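Local coordinates for protein annexin A8 (Homo sapiens, PDB 1W3W) that binds phospholipids in a calcium-dependent manner and acts as an anticoagulant by indirectly inhibiting the thromboplastin-specific complex of the coagulation cascade, at residues Q252-H255 and S256-E260. Residues are numbered along the deposited sequence; the frame is centred on the assembly and turned at random.
Sequences QNLH and SYFAE
With CG turned away from the backbone N (chi1 -165°), Asn253 brings OD1 to the first turn of helix 254-266, in the predicted fourth annexin repeat, where it accepts from Ser256 N at 3.1 Å. This N-cap bond is nearly straight at hydrogen (165°), but the donor sits above the carbonyl plane and not on a lone pair. The CB atoms of Asn253 and Ser256 lie 3.9 Å apart. One residue on, Leu254 has its CG anti to the backbone N, whereas Phe258 has its CG beside the N. Four residues apart on the helix, with these torsions, the two side chains lie side by side and point the same way. Leu254 CG and CD1 meet Phe258 CE1, each at 3.7 Å. Tyr257 CD2 stands 3.9 Å above the Phe258 ring plane, offset toward the rim, on the same side as Leu254 CG and CD1. Helical bonds begin with Tyr257 N to Asn253 O and continue with Phe258 N to Leu254 O. Ser122 of helix 113-122 touches Leu254, Tyr257 and Phe258, while His255 ND1 bonds to Asp287. Asn253 thus satisfies the N-H groups of Ser256 and Tyr257 with its side-chain and main-chain oxygens, capping the helix.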
ATOM      1  N   GLN A 252      -1.640   0.707 -15.305  1.00 18.53           N
ATOM      2  CA  GLN A 252      -2.664   1.479 -16.005  1.00 19.48           C
ATOM      3  C   GLN A 252      -3.043   2.769 -15.264  1.00 19.47           C
ATOM      4  O   GLN A 252      -3.070   3.845 -15.846  1.00 19.52           O
ATOM      5  CB  GLN A 252      -3.911   0.617 -16.195  1.00 19.68           C
ATOM      6  CG  GLN A 252      -3.658  -0.529 -17.142  1.00 21.80           C
ATOM      7  CD  GLN A 252      -4.798  -1.519 -17.211  1.00 24.78           C
ATOM      8  OE1 GLN A 252      -4.970  -2.183 -18.234  1.00 28.36           O
ATOM      9  NE2 GLN A 252      -5.568  -1.634 -16.136  1.00 24.60           N
ATOM     10  N   ASN A 253      -3.326   2.654 -13.973  1.00 19.10           N
ATOM     11  CA  ASN A 253      -3.631   3.816 -13.150  1.00 19.05           C
ATOM     12  C   ASN A 253      -3.517   3.447 -11.688  1.00 17.88           C
ATOM     13  O   ASN A 253      -4.362   2.763 -11.139  1.00 16.21           O
ATOM     14  CB  ASN A 253      -5.034   4.370 -13.455  1.00 19.60           C
ATOM     15  CG  ASN A 253      -5.246   5.780 -12.898  1.00 22.87           C
ATOM     16  OD1 ASN A 253      -5.001   6.044 -11.721  1.00 23.86           O
ATOM     17  ND2 ASN A 253      -5.707   6.694 -13.753  1.00 25.92           N
ATOM     18  N   LEU A 254      -2.453   3.927 -11.064  1.00 18.00           N
ATOM     19  CA  LEU A 254      -2.173   3.653  -9.665  1.00 18.18           C
ATOM     20  C   LEU A 254      -3.255   4.172  -8.707  1.00 17.52           C
ATOM     21  O   LEU A 254      -3.609   3.510  -7.742  1.00 16.87           O
ATOM     22  CB  LEU A 254      -0.840   4.299  -9.334  1.00 18.57           C
ATOM     23  CG  LEU A 254      -0.161   3.926  -8.040  1.00 19.85           C
ATOM     24  CD1 LEU A 254       0.002   2.413  -7.927  1.00 21.50           C
ATOM     25  CD2 LEU A 254       1.179   4.656  -8.008  1.00 21.99           C
ATOM     26  N   HIS A 255      -3.766   5.363  -8.979  1.00 16.99           N
ATOM     27  CA  HIS A 255      -4.750   5.995  -8.106  1.00 17.20           C
ATOM     28  C   HIS A 255      -6.051   5.204  -8.106  1.00 17.25           C
ATOM     29  O   HIS A 255      -6.682   5.017  -7.071  1.00 17.88           O
ATOM     30  CB  HIS A 255      -5.006   7.445  -8.551  1.00 17.67           C
ATOM     31  CG  HIS A 255      -3.756   8.206  -8.859  1.00 18.32           C
ATOM     32  ND1 HIS A 255      -2.764   8.408  -7.925  1.00 18.24           N
ATOM     33  CD2 HIS A 255      -3.319   8.783 -10.004  1.00 19.33           C
ATOM     34  CE1 HIS A 255      -1.776   9.093  -8.475  1.00 19.08           C
ATOM     35  NE2 HIS A 255      -2.090   9.333  -9.738  1.00 19.90           N
ATOM     36  N   SER A 256      -6.439   4.735  -9.280  1.00 16.95           N
ATOM     37  CA  SER A 256      -7.598   3.865  -9.440  1.00 17.19           C
ATOM     38  C   SER A 256      -7.407   2.510  -8.724  1.00 16.28           C
ATOM     39  O   SER A 256      -8.370   1.947  -8.173  1.00 16.30           O
ATOM     40  CB  SER A 256      -7.877   3.674 -10.935  1.00 17.17           C
ATOM     41  OG  SER A 256      -8.794   2.632 -11.161  1.00 23.82           O
ATOM     42  N   TYR A 257      -6.173   2.001  -8.709  1.00 15.21           N
ATOM     43  CA  TYR A 257      -5.864   0.764  -7.988  1.00 14.52           C
ATOM     44  C   TYR A 257      -6.171   0.921  -6.492  1.00 13.67           C
ATOM     45  O   TYR A 257      -6.807   0.059  -5.870  1.00 12.71           O
ATOM     46  CB  TYR A 257      -4.389   0.338  -8.179  1.00 14.55           C
ATOM     47  CG  TYR A 257      -3.979  -0.727  -7.180  1.00 14.84           C
ATOM     48  CD1 TYR A 257      -4.489  -2.007  -7.255  1.00 15.24           C
ATOM     49  CD2 TYR A 257      -3.114  -0.433  -6.126  1.00 16.04           C
ATOM     50  CE1 TYR A 257      -4.164  -2.963  -6.311  1.00 15.49           C
ATOM     51  CE2 TYR A 257      -2.781  -1.385  -5.191  1.00 15.74           C
ATOM     52  CZ  TYR A 257      -3.292  -2.643  -5.292  1.00 14.77           C
ATOM     53  OH  TYR A 257      -2.946  -3.590  -4.360  1.00 16.87           O
ATOM     54  N   PHE A 258      -5.694   2.014  -5.912  1.00 13.29           N
ATOM     55  CA  PHE A 258      -5.892   2.251  -4.484  1.00 13.38           C
ATOM     56  C   PHE A 258      -7.354   2.451  -4.142  1.00 13.08           C
ATOM     57  O   PHE A 258      -7.789   1.999  -3.090  1.00 13.09           O
ATOM     58  CB  PHE A 258      -5.036   3.420  -3.978  1.00 13.65           C
ATOM     59  CG  PHE A 258      -3.578   3.086  -3.892  1.00 13.71           C
ATOM     60  CD1 PHE A 258      -2.655   3.752  -4.653  1.00 13.88           C
ATOM     61  CD2 PHE A 258      -3.138   2.068  -3.053  1.00 14.47           C
ATOM     62  CE1 PHE A 258      -1.297   3.420  -4.584  1.00 14.59           C
ATOM     63  CE2 PHE A 258      -1.804   1.737  -2.986  1.00 13.92           C
ATOM     64  CZ  PHE A 258      -0.879   2.420  -3.759  1.00 14.21           C
ATOM     65  N   ALA A 259      -8.110   3.114  -5.017  1.00 13.59           N
ATOM     66  CA  ALA A 259      -9.552   3.277  -4.803  1.00 14.38           C
ATOM     67  C   ALA A 259     -10.213   1.910  -4.704  1.00 15.36           C
ATOM     68  O   ALA A 259     -11.061   1.690  -3.854  1.00 15.98           O
ATOM     69  CB  ALA A 259     -10.198   4.077  -5.931  1.00 14.24           C
ATOM     70  N   GLU A 260      -9.824   0.997  -5.593  1.00 16.37           N
ATOM     71  CA  GLU A 260     -10.427  -0.334  -5.675  1.00 17.07           C
ATOM     72  C   GLU A 260     -10.047  -1.192  -4.477  1.00 16.64           C
ATOM     73  O   GLU A 260     -10.847  -1.984  -3.978  1.00 15.83           O
ATOM     74  CB  GLU A 260      -9.990  -1.016  -6.979  1.00 17.98           C
ATOM     75  CG  GLU A 260     -10.619  -2.377  -7.222  1.00 22.15           C
ATOM     76  CD  GLU A 260     -10.102  -3.015  -8.499  1.00 26.18           C
ATOM     77  OE1 GLU A 260     -10.428  -2.531  -9.596  1.00 30.92           O
ATOM     78  OE2 GLU A 260      -9.352  -3.990  -8.394  1.00 32.38           O
TER